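Local coordinates for molybdate-binding protein MolA (Haemophilus influenzae, PDB 3PSH) that binds molybdate and tungstate in the periplasm and serves the MolBC ABC transporter as the solute-binding component for low-affinity molybdate import, at residues V225-E228 and N229-W233; Q303-L307 and D308-N312. All blocks are in the same frame, centred on the assembly; numbering follows the deposited sequence.

Interaction 1: residues V225-E228 and N229-W233; sequences VSLE and NVLEW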
loop_
_atom_site.group_PDB
_atom_site.type_symbol
_atom_site.label_atom_id
_atom_site.label_comp_id
_atom_site.label_asym_id
_atom_site.label_seq_id
_atom_site.Cartn_x
_atom_site.Cartn_y
_atom_site.Cartn_z
ATOM N N VAL A 225 11.305 -9.584 13.517
ATOM C CA VAL A 225 12.226 -9.075 14.549
ATOM C C VAL A 225 12.000 -9.930 15.797
ATOM O O VAL A 225 11.060 -10.763 15.840
ATOM C CB VAL A 225 11.976 -7.546 14.756
ATOM C CG1 VAL A 225 12.121 -6.829 13.318
ATOM C CG2 VAL A 225 10.599 -7.238 15.281
ATOM N N SER A 226 12.820 -9.710 16.833
ATOM C CA SER A 226 12.511 -10.362 18.137
ATOM C C SER A 226 11.772 -9.422 19.079
ATOM O O SER A 226 11.815 -8.170 18.908
ATOM C CB SER A 226 13.808 -10.797 18.866
ATOM O OG SER A 226 14.595 -9.628 19.183
ATOM N N LEU A 227 11.132 -10.039 20.071
ATOM C CA LEU A 227 10.489 -9.356 21.180
ATOM C C LEU A 227 11.503 -8.460 21.871
ATOM O O LEU A 227 11.182 -7.296 22.174
ATOM C CB LEU A 227 9.756 -10.348 22.137
ATOM C CG LEU A 227 9.005 -9.792 23.393
ATOM C CD1 LEU A 227 8.143 -8.454 23.085
ATOM C CD2 LEU A 227 8.166 -10.839 24.130
ATOM N N GLU A 228 12.743 -8.944 22.034
ATOM C CA GLU A 228 13.792 -8.106 22.644
ATOM C C GLU A 228 14.013 -6.726 21.892
ATOM O O GLU A 228 14.161 -5.637 22.512
ATOM C CB GLU A 228 15.100 -8.917 22.879
ATOM C CG GLU A 228 16.174 -8.158 23.646
ATOM C CD GLU A 228 15.802 -7.803 25.069
ATOM O OE1 GLU A 228 14.852 -8.383 25.671
ATOM O OE2 GLU A 228 16.444 -6.862 25.571
ATOM N N ASN A 229 14.042 -6.762 20.547
ATOM C CA ASN A 229 14.113 -5.539 19.715
ATOM C C ASN A 229 13.002 -4.544 20.072
ATOM O O ASN A 229 13.283 -3.378 20.270
ATOM C CB ASN A 229 14.011 -5.882 18.203
ATOM C CG ASN A 229 15.157 -6.767 17.698
ATOM O OD1 ASN A 229 16.332 -6.605 18.074
ATOM N ND2 ASN A 229 14.797 -7.753 16.852
ATOM N N VAL A 230 11.762 -5.018 20.154
ATOM C CA VAL A 230 10.621 -4.136 20.410
ATOM C C VAL A 230 10.647 -3.566 21.866
ATOM O O VAL A 230 10.324 -2.376 22.109
ATOM C CB VAL A 230 9.287 -4.884 20.248
ATOM C CG1 VAL A 230 8.094 -3.864 20.325
ATOM C CG2 VAL A 230 9.270 -5.733 18.962
ATOM N N LEU A 231 11.106 -4.397 22.805
ATOM C CA LEU A 231 11.237 -3.902 24.210
ATOM C C LEU A 231 12.315 -2.828 24.302
ATOM O O LEU A 231 12.124 -1.815 24.988
ATOM C CB LEU A 231 11.634 -5.060 25.088
ATOM C CG LEU A 231 10.652 -6.221 25.306
ATOM C CD1 LEU A 231 11.304 -7.386 26.149
ATOM C CD2 LEU A 231 9.354 -5.742 25.950
ATOM N N GLU A 232 13.417 -3.049 23.596
ATOM C CA GLU A 232 14.523 -2.049 23.451
ATOM C C GLU A 232 14.052 -0.717 22.808
ATOM O O GLU A 232 14.370 0.385 23.266
ATOM C CB GLU A 232 15.763 -2.657 22.764
ATOM C CG GLU A 232 16.520 -3.594 23.762
ATOM C CD GLU A 232 17.644 -4.473 23.145
ATOM O OE1 GLU A 232 18.326 -4.045 22.195
ATOM O OE2 GLU A 232 17.883 -5.615 23.643
ATOM N N TRP A 233 13.234 -0.826 21.757
ATOM C CA TRP A 233 12.718 0.328 21.052
ATOM C C TRP A 233 11.695 1.040 21.919
ATOM O O TRP A 233 11.640 2.255 21.919
ATOM C CB TRP A 233 12.050 -0.045 19.664
ATOM C CG TRP A 233 13.063 -0.450 18.637
ATOM C CD1 TRP A 233 14.343 0.048 18.475
ATOM C CD2 TRP A 233 12.865 -1.424 17.605
ATOM N NE1 TRP A 233 14.945 -0.574 17.404
ATOM C CE2 TRP A 233 14.089 -1.512 16.892
ATOM C CE3 TRP A 233 11.806 -2.292 17.268
ATOM C CZ2 TRP A 233 14.274 -2.434 15.812
ATOM C CZ3 TRP A 233 11.999 -3.206 16.161
ATOM C CH2 TRP A 233 13.233 -3.266 15.497
#
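S226 caps the N-terminus of the short helix 227-233: its OG takes the N-H of N229 at 3.2 Å in a nearly straight bond (163°). OG reaches that N-H because chi1 of 63° sets it between the backbone N and the carbonyl carbon of its own residue. In the next two steps, L227 O accepts L231 N and E228 O accepts E232 N; the S226 O to V230 N bond that opens the ladder is weak, at 3.4 Å.

The close-packed side belongs to V225, V230 and W233. V225 sends its two methyls to different partners: CG2 meets V230 CG2 at 4.2 Å, the two side chains lying about square to each other, while CG1 comes to the edge of the indole, 4.3 Å from W233 CH2. One face of that indole also lies against N229 O, offset toward its rim. All three side chains touch Y187, so this side of the turn lies against strand 184-188, with V214, T218 and I219 also touching W233.

Round the helix, the packing gives way to solvent. L227 CD1 still leans on L231 CG at 4.0 Å, but E228 and E232 are exposed. E228 bends at chi2 and brings OE2 to 2.7 Å from E232 OE2, the carboxylate planes 67° apart; oxygens this close suggest that one of the two acids probably carries a proton.

The whole is a classic serine N-cap on an amphipathic helix turn, laid against the parallel sheet of a periplasmic binding protein lobe.

Interaction 2: residues Q303-L307 and D308-N312; sequences QDVDL and DKMVN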
loop_
_atom_site.group_PDB
_atom_site.type_symbol
_atom_site.label_atom_id
_atom_site.label_comp_id
_atom_site.label_asym_id
_atom_site.label_seq_id
_atom_site.Cartn_x
_atom_site.Cartn_y
_atom_site.Cartn_z
ATOM N N GLN A 303 -8.883 20.204 14.869
ATOM C CA GLN A 303 -10.319 20.141 15.185
ATOM C C GLN A 303 -11.260 20.618 14.141
ATOM O O GLN A 303 -12.392 20.134 14.069
ATOM C CB GLN A 303 -10.515 20.892 16.554
ATOM C CG GLN A 303 -9.905 20.175 17.792
ATOM C CD GLN A 303 -10.526 18.847 18.140
ATOM O OE1 GLN A 303 -11.704 18.573 17.833
ATOM N NE2 GLN A 303 -9.816 18.076 18.903
ATOM N N ASP A 304 -10.750 21.488 13.270
ATOM C CA ASP A 304 -11.458 21.988 12.112
ATOM C C ASP A 304 -11.473 21.005 10.958
ATOM O O ASP A 304 -12.115 21.292 9.946
ATOM C CB ASP A 304 -10.876 23.291 11.455
ATOM C CG ASP A 304 -9.376 23.176 11.124
ATOM O OD1 ASP A 304 -8.668 22.619 12.029
ATOM O OD2 ASP A 304 -8.889 23.718 10.115
ATOM N N VAL A 305 -10.657 19.957 11.040
ATOM C CA VAL A 305 -10.532 19.031 9.860
ATOM C C VAL A 305 -11.568 17.943 10.008
ATOM O O VAL A 305 -11.455 17.081 10.877
ATOM C CB VAL A 305 -9.111 18.438 9.805
ATOM C CG1 VAL A 305 -9.012 17.411 8.702
ATOM C CG2 VAL A 305 -8.127 19.612 9.530
ATOM N N ASP A 306 -12.594 18.000 9.155
ATOM C CA ASP A 306 -13.740 17.075 9.214
ATOM C C ASP A 306 -13.320 15.771 8.480
ATOM O O ASP A 306 -13.485 15.652 7.258
ATOM C CB ASP A 306 -14.978 17.661 8.545
ATOM C CG ASP A 306 -16.192 16.718 8.622
ATOM O OD1 ASP A 306 -16.095 15.488 9.004
ATOM O OD2 ASP A 306 -17.304 17.250 8.369
ATOM N N LEU A 307 -12.586 14.920 9.149
ATOM C CA LEU A 307 -12.071 13.701 8.428
ATOM C C LEU A 307 -13.224 12.796 7.944
ATOM O O LEU A 307 -13.128 12.127 6.898
ATOM C CB LEU A 307 -11.100 12.931 9.362
ATOM C CG LEU A 307 -10.507 11.670 8.700
ATOM C CD1 LEU A 307 -9.811 12.032 7.432
ATOM C CD2 LEU A 307 -9.537 11.016 9.550
ATOM N N ASP A 308 -14.315 12.723 8.697
ATOM C CA ASP A 308 -15.437 11.840 8.283
ATOM C C ASP A 308 -15.890 12.230 6.891
ATOM O O ASP A 308 -16.239 11.349 6.031
ATOM C CB ASP A 308 -16.635 11.975 9.257
ATOM C CG ASP A 308 -16.389 11.276 10.561
ATOM O OD1 ASP A 308 -15.489 10.402 10.647
ATOM O OD2 ASP A 308 -17.045 11.671 11.553
ATOM N N LYS A 309 -15.979 13.543 6.627
ATOM C CA LYS A 309 -16.480 14.059 5.310
ATOM C C LYS A 309 -15.419 13.814 4.252
ATOM O O LYS A 309 -15.720 13.525 3.061
ATOM C CB LYS A 309 -16.844 15.565 5.408
ATOM C CG LYS A 309 -17.198 16.328 4.143
ATOM C CD LYS A 309 -17.870 17.711 4.496
ATOM C CE LYS A 309 -18.291 18.502 3.217
ATOM N NZ LYS A 309 -17.223 18.481 2.154
ATOM N N MET A 310 -14.157 13.989 4.664
ATOM C CA MET A 310 -13.080 13.830 3.715
ATOM C C MET A 310 -13.191 12.369 3.255
ATOM O O MET A 310 -13.062 12.063 2.037
ATOM C CB MET A 310 -11.721 14.115 4.347
ATOM C CG MET A 310 -11.374 15.574 4.309
ATOM S SD MET A 310 -9.710 15.635 5.142
ATOM C CE MET A 310 -9.436 17.440 5.005
ATOM N N VAL A 311 -13.388 11.458 4.208
ATOM C CA VAL A 311 -13.403 10.004 3.879
ATOM C C VAL A 311 -14.608 9.612 3.034
ATOM O O VAL A 311 -14.492 8.856 2.011
ATOM C CB VAL A 311 -13.378 9.164 5.185
ATOM C CG1 VAL A 311 -13.649 7.645 4.850
ATOM C CG2 VAL A 311 -12.086 9.313 5.979
ATOM N N ASN A 312 -15.751 10.177 3.418
ATOM C CA ASN A 312 -16.971 9.944 2.624
ATOM C C ASN A 312 -16.857 10.411 1.164
ATOM O O ASN A 312 -17.189 9.611 0.237
ATOM C CB ASN A 312 -18.192 10.616 3.208
ATOM C CG ASN A 312 -19.460 10.237 2.420
ATOM O OD1 ASN A 312 -19.821 9.040 2.378
ATOM N ND2 ASN A 312 -20.100 11.223 1.748
#
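The chain turns into helix 307-319 at D306, the centre of an inverse gamma turn and the N-cap residue, and the first i to i+4 bonds follow at once: M310 N to D306 O at 3.2 Å and V311 N to L307 O at 2.8 Å.

The D306 side chain reinforces this start. With CG anti to the backbone N (chi1 -179°), the carboxylate swings over the helix end, and D306 OD1 accepts K309 N at 3.1 Å. The N-H meets this oxygen from above the carboxylate plane, 68° out of it, at an N-H...O angle of 153°. The other oxygen, D306 OD2, rests against the aliphatic part of the lysine, 3.4 Å from K309 CB, and the two side chains cross at about a right angle. K309 NZ does not close a salt bridge to this acid: it stays 6.3 Å from D306 OD2 and makes a long, weak ion pair with D313. A negative group at the N-terminus probably interacts favourably with the helix dipole.

The apolar contacts run along another side of the turn. M310 is extended beyond CG, which carries its methyl back past the cap to V305, with M310 CE 3.7 Å from V305 CG1. L307 points CD1 at V311 CG2, 3.8 Å away, and the same methyl carbon brushes M310 CB.

V305, L307 and V311, all buried, face the body of the protein. V311 lies against Y274 and Y323 in loops. V305 and L307 join the start of helix 307-319 to its neighbours: both touch V291 of helix 283-297, where L307 also packs on W292 and K295 NZ bonds to V305 O, and V305 reaches L170 of helix 168-175.

Interaction 1 comes first along the chain, and interaction 2 follows some seventy residues later; their centres are 36 Å apart and their nearest atoms about 25 Å, so they make no direct contact. Each starts a helix with an acceptor side chain at the N-cap. The 225-233 segment packs on strand 184-188 of the parallel sheet 211-213, 184-188, 237-240, 268-270, and the side chain of V225 is about 9 Å from that of the molybdate-binding Y196. The 303-312 segment instead meets helices 168-175 and 283-297, far from the residues that bind molybdate. The two therefore settle separate parts of the fold, one within the lobe that supplies Y196, the other where the last helix begins.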